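PDB 5OL0: putative silent information regulator 2, which probably removes acetyl groups from lysines of target proteins at the expense of NAD, as a zinc-containing class I sirtuin thought to regulate gene expression. Local coordinates for residues 37-42 with 212-217; 124-129 with 144-149. All blocks are in the same frame, centred on the assembly; numbering follows the deposited sequence.

Contact 1. Residues 37-42 with 212-217; sequences LVLVGA and ELVIII
Leu213 O takes the N-H of Leu37 at 2.8 Å, the first of five backbone bonds that lace strand 213-217 to strand 36-40 in parallel. Just before it, Glu212 turns its carboxylate to Arg35 in a salt bridge. Val214 comes next, on the face it shares with Leu37, Leu39 and Ile216. Its CG2, anti to the backbone N, lies beside the neighbouring strand's side chains, 4.1 Å from Leu37 CD2, and also meets Leu39 CG. Ile215 bonds both ways: its N gives to Leu37 O and its O receives from Leu39 N, with Val38 CA adding a C-H contact to the same oxygen at 3.3 Å. Ile216 runs side by side with Leu39, Ile216 CG1 4.1 Å from Leu39 CD1. Ile217 returns to the face of Val38 and Val40. Its N gives the straightest bond of the series, 173° at the hydrogen and 2.7 Å to Leu39 O, and its O receives Gly41 N as the first strand ends. Helix 106-116 covers this face, through Ile111 on Val38 and Val40 and Val107 on Ile217. This is the central strand pair of the Rossmann-like sheet of sirtuins, order 3-2-1-4-5-6, where the chain crosses between the two halves.

Contact 2. Residues 124-129 with 144-149; sequences CTQNID and EAHGSF
Thr125 and Ala145 make the direct backbone link: Ala145 N gives its hydrogen to Thr125 O over 3.1 Å, just past the parallel bridge between Thr125 and Glu144. One side-chain bond crosses as well. The ring of His146 offers ND1 to Gln126 O at 3.2 Å; the proton meets a lone pair in the carbonyl plane, but the bond is bent, 136° at the hydrogen, and the oxygen lies 27° out of the ring plane. With chi1 at -66°, the imidazole stands alongside Gln126, whose CB comes within 3.6 Å of His146 ND1. Within the first segment, Thr125 OG1 accepts from Asn127 N, an ST turn, and is also hydrogen-bonded to Glu132 OE2.

Two waters bridge the segments. One accepts from His146 N and lies within hydrogen-bonding distance of Asn127 O and Gly147 O, with more acceptors in reach than its protons can serve at once; it ties the loop to the type I turn at 144-147. A second donates to Ile128 O and accepts from Phe149 N at 3.1 Å.

Van der Waals contacts fill in between. Ile128 CG2 lies 3.5 Å from His146 O, while Ile128 CD1 makes an apolar contact with the edge of the Phe149 ring, in its plane, at CE1 (3.9 Å). Phe149 also stacks edge-to-face with Trp98. Thr125 CG2 rests on Glu144 CA and CG, the two side chains lying side by side.

Residues Gln126 to Asp129 probably bind NAD and His146 is the likely proton acceptor, as in a close relative. In this complex the His146 side chain packs on a modified side chain of the bound peptide. The pairing of this loop with the type I turn that carries His146 is characteristic of the sirtuin catalytic cleft.

In the fold
The touching residues of contact 1 are all buried, whereas contact 2, also largely buried, includes several partly exposed residues. Both draw on the same parallel sheet: strand 36-40 is flanked by 213-217 on one side and 120-125 on the other, and Val38 O probably bonds Cys124 N between them. Along the chain, 124-129 with 144-149 is nested within the loop closed by 37-42 with 212-217. Their chemistry follows their place: regular backbone bonding and aliphatic side chains in mid-sheet, but a ring nitrogen and bridging waters where the strands give way to loops. There Asn127 ND2 makes a weak hydrogen bond to Gly41 O, just past the ends of strands 36-40 and 120-125, beside the probable NAD site.

Contact 1. Residues 37-42 with 212-217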
loop_
_atom_site.group_PDB
_atom_site.type_symbol
_atom_site.label_atom_id
_atom_site.label_comp_id
_atom_site.label_asym_id
_atom_site.label_seq_id
_atom_site.Cartn_x
_atom_site.Cartn_y
_atom_site.Cartn_z
ATOM N N LEU A 37 -11.606 -4.846 -5.459
ATOM C CA LEU A 37 -10.239 -5.037 -4.987
ATOM C C LEU A 37 -9.577 -3.665 -4.946
ATOM O O LEU A 37 -9.534 -2.969 -5.949
ATOM C CB LEU A 37 -9.506 -5.957 -5.931
ATOM C CG LEU A 37 -8.018 -6.173 -5.660
ATOM C CD1 LEU A 37 -7.822 -6.992 -4.414
ATOM C CD2 LEU A 37 -7.408 -6.879 -6.836
ATOM N N VAL A 38 -9.095 -3.277 -3.775
ATOM C CA VAL A 38 -8.435 -2.002 -3.646
ATOM C C VAL A 38 -6.998 -2.303 -3.389
ATOM O O VAL A 38 -6.658 -3.078 -2.484
ATOM C CB VAL A 38 -9.016 -1.171 -2.478
ATOM C CG1 VAL A 38 -8.340 0.236 -2.392
ATOM C CG2 VAL A 38 -10.500 -0.997 -2.651
ATOM N N LEU A 39 -6.151 -1.685 -4.179
ATOM C CA LEU A 39 -4.696 -1.685 -3.995
ATOM C C LEU A 39 -4.180 -0.317 -3.607
ATOM O O LEU A 39 -4.567 0.705 -4.207
ATOM C CB LEU A 39 -4.000 -2.059 -5.313
ATOM C CG LEU A 39 -4.557 -3.275 -6.022
ATOM C CD1 LEU A 39 -3.719 -3.615 -7.237
ATOM C CD2 LEU A 39 -4.614 -4.489 -5.102
ATOM N N VAL A 40 -3.240 -0.287 -2.667
ATOM C CA VAL A 40 -2.815 0.923 -2.051
ATOM C C VAL A 40 -1.313 1.025 -2.067
ATOM O O VAL A 40 -0.657 0.062 -1.747
ATOM C CB VAL A 40 -3.301 0.978 -0.579
ATOM C CG1 VAL A 40 -3.000 2.352 -0.007
ATOM C CG2 VAL A 40 -4.790 0.740 -0.473
ATOM N N GLY A 41 -0.763 2.189 -2.420
ATOM C CA GLY A 41 0.688 2.427 -2.317
ATOM C C GLY A 41 1.035 3.773 -1.686
ATOM O O GLY A 41 0.174 4.430 -1.146
ATOM N N ALA A 42 2.282 4.229 -1.873
ATOM C CA ALA A 42 2.865 5.341 -1.124
ATOM C C ALA A 42 2.094 6.661 -1.365
ATOM O O ALA A 42 1.980 7.485 -0.460
ATOM C CB ALA A 42 4.318 5.524 -1.496
ATOM N N GLU A 212 -14.589 -7.638 -9.487
ATOM C CA GLU A 212 -15.517 -6.952 -10.425
ATOM C C GLU A 212 -15.029 -5.539 -10.773
ATOM O O GLU A 212 -15.570 -4.897 -11.648
ATOM C CB GLU A 212 -16.910 -6.807 -9.768
ATOM C CG GLU A 212 -17.681 -8.103 -9.679
ATOM C CD GLU A 212 -18.893 -8.109 -8.700
ATOM O OE1 GLU A 212 -19.096 -7.248 -7.804
ATOM O OE2 GLU A 212 -19.658 -9.076 -8.829
ATOM N N LEU A 213 -14.025 -5.059 -10.036
ATOM C CA LEU A 213 -13.522 -3.704 -10.119
ATOM C C LEU A 213 -12.247 -3.639 -9.292
ATOM O O LEU A 213 -12.167 -4.228 -8.180
ATOM C CB LEU A 213 -14.537 -2.697 -9.596
ATOM C CG LEU A 213 -14.051 -1.257 -9.521
ATOM C CD1 LEU A 213 -13.751 -0.660 -10.885
ATOM C CD2 LEU A 213 -15.052 -0.431 -8.739
ATOM N N VAL A 214 -11.261 -2.932 -9.831
ATOM C CA VAL A 214 -10.024 -2.726 -9.137
ATOM C C VAL A 214 -9.746 -1.217 -9.133
ATOM O O VAL A 214 -9.989 -0.535 -10.121
ATOM C CB VAL A 214 -8.899 -3.621 -9.663
ATOM C CG1 VAL A 214 -8.647 -3.419 -11.107
ATOM C CG2 VAL A 214 -7.614 -3.377 -8.895
ATOM N N ILE A 215 -9.407 -0.701 -7.958
ATOM C CA ILE A 215 -9.121 0.704 -7.760
ATOM C C ILE A 215 -7.753 0.674 -7.144
ATOM O O ILE A 215 -7.529 0.009 -6.106
ATOM C CB ILE A 215 -10.095 1.371 -6.752
ATOM C CG1 ILE A 215 -11.553 1.235 -7.226
ATOM C CG2 ILE A 215 -9.727 2.837 -6.553
ATOM C CD1 ILE A 215 -12.574 1.855 -6.257
ATOM N N ILE A 216 -6.826 1.378 -7.790
ATOM C CA ILE A 216 -5.410 1.242 -7.545
ATOM C C ILE A 216 -4.940 2.631 -7.178
ATOM O O ILE A 216 -4.922 3.525 -8.047
ATOM C CB ILE A 216 -4.701 0.788 -8.846
ATOM C CG1 ILE A 216 -5.307 -0.508 -9.327
ATOM C CG2 ILE A 216 -3.156 0.741 -8.695
ATOM C CD1 ILE A 216 -4.895 -0.907 -10.755
ATOM N N ILE A 217 -4.621 2.846 -5.895
ATOM C CA ILE A 217 -4.405 4.204 -5.408
ATOM C C ILE A 217 -2.981 4.422 -4.969
ATOM O O ILE A 217 -2.530 3.934 -3.879
ATOM C CB ILE A 217 -5.323 4.544 -4.235
ATOM C CG1 ILE A 217 -6.758 4.109 -4.573
ATOM C CG2 ILE A 217 -5.124 6.034 -3.874
ATOM C CD1 ILE A 217 -7.804 4.340 -3.508
#

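Contact 2. Residues 124-129 with 144-149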
loop_
_atom_site.group_PDB
_atom_site.type_symbol
_atom_site.label_atom_id
_atom_site.label_comp_id
_atom_site.label_asym_id
_atom_site.label_seq_id
_atom_site.Cartn_x
_atom_site.Cartn_y
_atom_site.Cartn_z
ATOM N N CYS A 124 -5.378 -4.624 -0.523
ATOM C CA CYS A 124 -3.984 -5.097 -0.537
ATOM C C CYS A 124 -3.121 -3.862 -0.605
ATOM O O CYS A 124 -3.233 -3.095 -1.565
ATOM C CB CYS A 124 -3.749 -5.934 -1.773
ATOM S SG CYS A 124 -4.645 -7.548 -1.829
ATOM N N THR A 125 -2.247 -3.686 0.372
ATOM C CA THR A 125 -1.413 -2.480 0.467
ATOM C C THR A 125 0.057 -2.863 0.392
ATOM O O THR A 125 0.482 -3.851 0.930
ATOM C CB THR A 125 -1.700 -1.719 1.770
ATOM O OG1 THR A 125 -0.904 -0.539 1.845
ATOM C CG2 THR A 125 -1.459 -2.572 3.057
ATOM N N GLN A 126 0.825 -2.099 -0.328
ATOM C CA GLN A 126 2.249 -2.222 -0.306
ATOM C C GLN A 126 2.887 -1.238 0.693
ATOM O O GLN A 126 4.075 -1.303 0.923
ATOM C CB GLN A 126 2.823 -2.038 -1.711
ATOM C CG GLN A 126 2.631 -0.744 -2.429
ATOM C CD GLN A 126 3.243 -0.818 -3.830
ATOM O OE1 GLN A 126 4.363 -1.235 -4.007
ATOM N NE2 GLN A 126 2.533 -0.432 -4.777
ATOM N N ASN A 127 2.082 -0.407 1.344
ATOM C CA ASN A 127 2.579 0.499 2.362
ATOM C C ASN A 127 2.877 -0.287 3.657
ATOM O O ASN A 127 2.275 -1.369 3.956
ATOM C CB ASN A 127 1.577 1.620 2.620
ATOM C CG ASN A 127 1.439 2.571 1.464
ATOM O OD1 ASN A 127 2.329 2.656 0.578
ATOM N ND2 ASN A 127 0.352 3.381 1.497
ATOM N N ILE A 128 3.803 0.264 4.439
ATOM C CA ILE A 128 4.203 -0.381 5.691
ATOM C C ILE A 128 3.817 0.485 6.859
ATOM O O ILE A 128 4.361 0.344 7.942
ATOM C CB ILE A 128 5.690 -0.707 5.653
ATOM C CG1 ILE A 128 6.588 0.553 5.560
ATOM C CG2 ILE A 128 5.945 -1.604 4.469
ATOM C CD1 ILE A 128 8.066 0.199 5.409
ATOM N N ASP A 129 2.842 1.373 6.638
ATOM C CA ASP A 129 2.479 2.356 7.653
ATOM C C ASP A 129 1.337 1.916 8.554
ATOM O O ASP A 129 0.957 2.659 9.418
ATOM C CB ASP A 129 2.216 3.720 6.996
ATOM C CG ASP A 129 1.130 3.686 5.880
ATOM O OD1 ASP A 129 0.194 2.845 5.964
ATOM O OD2 ASP A 129 1.223 4.527 4.914
ATOM N N GLU A 144 -1.561 -6.754 4.313
ATOM C CA GLU A 144 -0.329 -5.958 4.438
ATOM C C GLU A 144 0.718 -6.721 3.711
ATOM O O GLU A 144 1.452 -7.460 4.333
ATOM C CB GLU A 144 0.045 -5.765 5.935
ATOM C CG GLU A 144 -0.831 -4.692 6.568
ATOM C CD GLU A 144 -0.684 -4.476 8.072
ATOM O OE1 GLU A 144 -0.417 -5.453 8.775
ATOM O OE2 GLU A 144 -0.892 -3.338 8.558
ATOM N N ALA A 145 0.789 -6.568 2.385
ATOM C CA ALA A 145 1.637 -7.421 1.592
ATOM C C ALA A 145 3.148 -7.300 1.840
ATOM O O ALA A 145 3.896 -8.228 1.516
ATOM C CB ALA A 145 1.356 -7.203 0.111
ATOM N N HIS A 146 3.571 -6.168 2.393
ATOM C CA HIS A 146 4.945 -5.899 2.764
ATOM C C HIS A 146 5.146 -5.701 4.239
ATOM O O HIS A 146 6.119 -5.089 4.642
ATOM C CB HIS A 146 5.437 -4.665 2.046
ATOM C CG HIS A 146 5.531 -4.867 0.567
ATOM N ND1 HIS A 146 5.580 -3.819 -0.330
ATOM C CD2 HIS A 146 5.572 -6.000 -0.171
ATOM C CE1 HIS A 146 5.618 -4.301 -1.554
ATOM N NE2 HIS A 146 5.607 -5.623 -1.485
ATOM N N GLY A 147 4.221 -6.215 5.018
ATOM C CA GLY A 147 4.260 -6.121 6.488
ATOM C C GLY A 147 4.082 -4.734 7.019
ATOM O O GLY A 147 3.468 -3.895 6.361
ATOM N N SER A 148 4.633 -4.501 8.218
ATOM C CA SER A 148 4.522 -3.224 8.933
ATOM C C SER A 148 5.370 -3.255 10.202
ATOM O O SER A 148 6.043 -4.301 10.508
ATOM C CB SER A 148 3.057 -2.968 9.369
ATOM O OG SER A 148 2.733 -3.714 10.552
ATOM N N PHE A 149 5.335 -2.119 10.927
ATOM C CA PHE A 149 6.076 -1.932 12.206
ATOM C C PHE A 149 5.316 -2.370 13.457
ATOM O O PHE A 149 5.617 -1.943 14.611
ATOM C CB PHE A 149 6.538 -0.488 12.344
ATOM C CG PHE A 149 7.725 -0.131 11.472
ATOM C CD1 PHE A 149 7.635 -0.175 10.083
ATOM C CD2 PHE A 149 8.918 0.274 12.035
ATOM C CE1 PHE A 149 8.739 0.148 9.291
ATOM C CE2 PHE A 149 10.031 0.556 11.256
ATOM C CZ PHE A 149 9.939 0.498 9.873
HETATM O O HOH W 1 2.228 -3.975 3.907
HETATM O O HOH W 2 3.742 0.513 10.384
#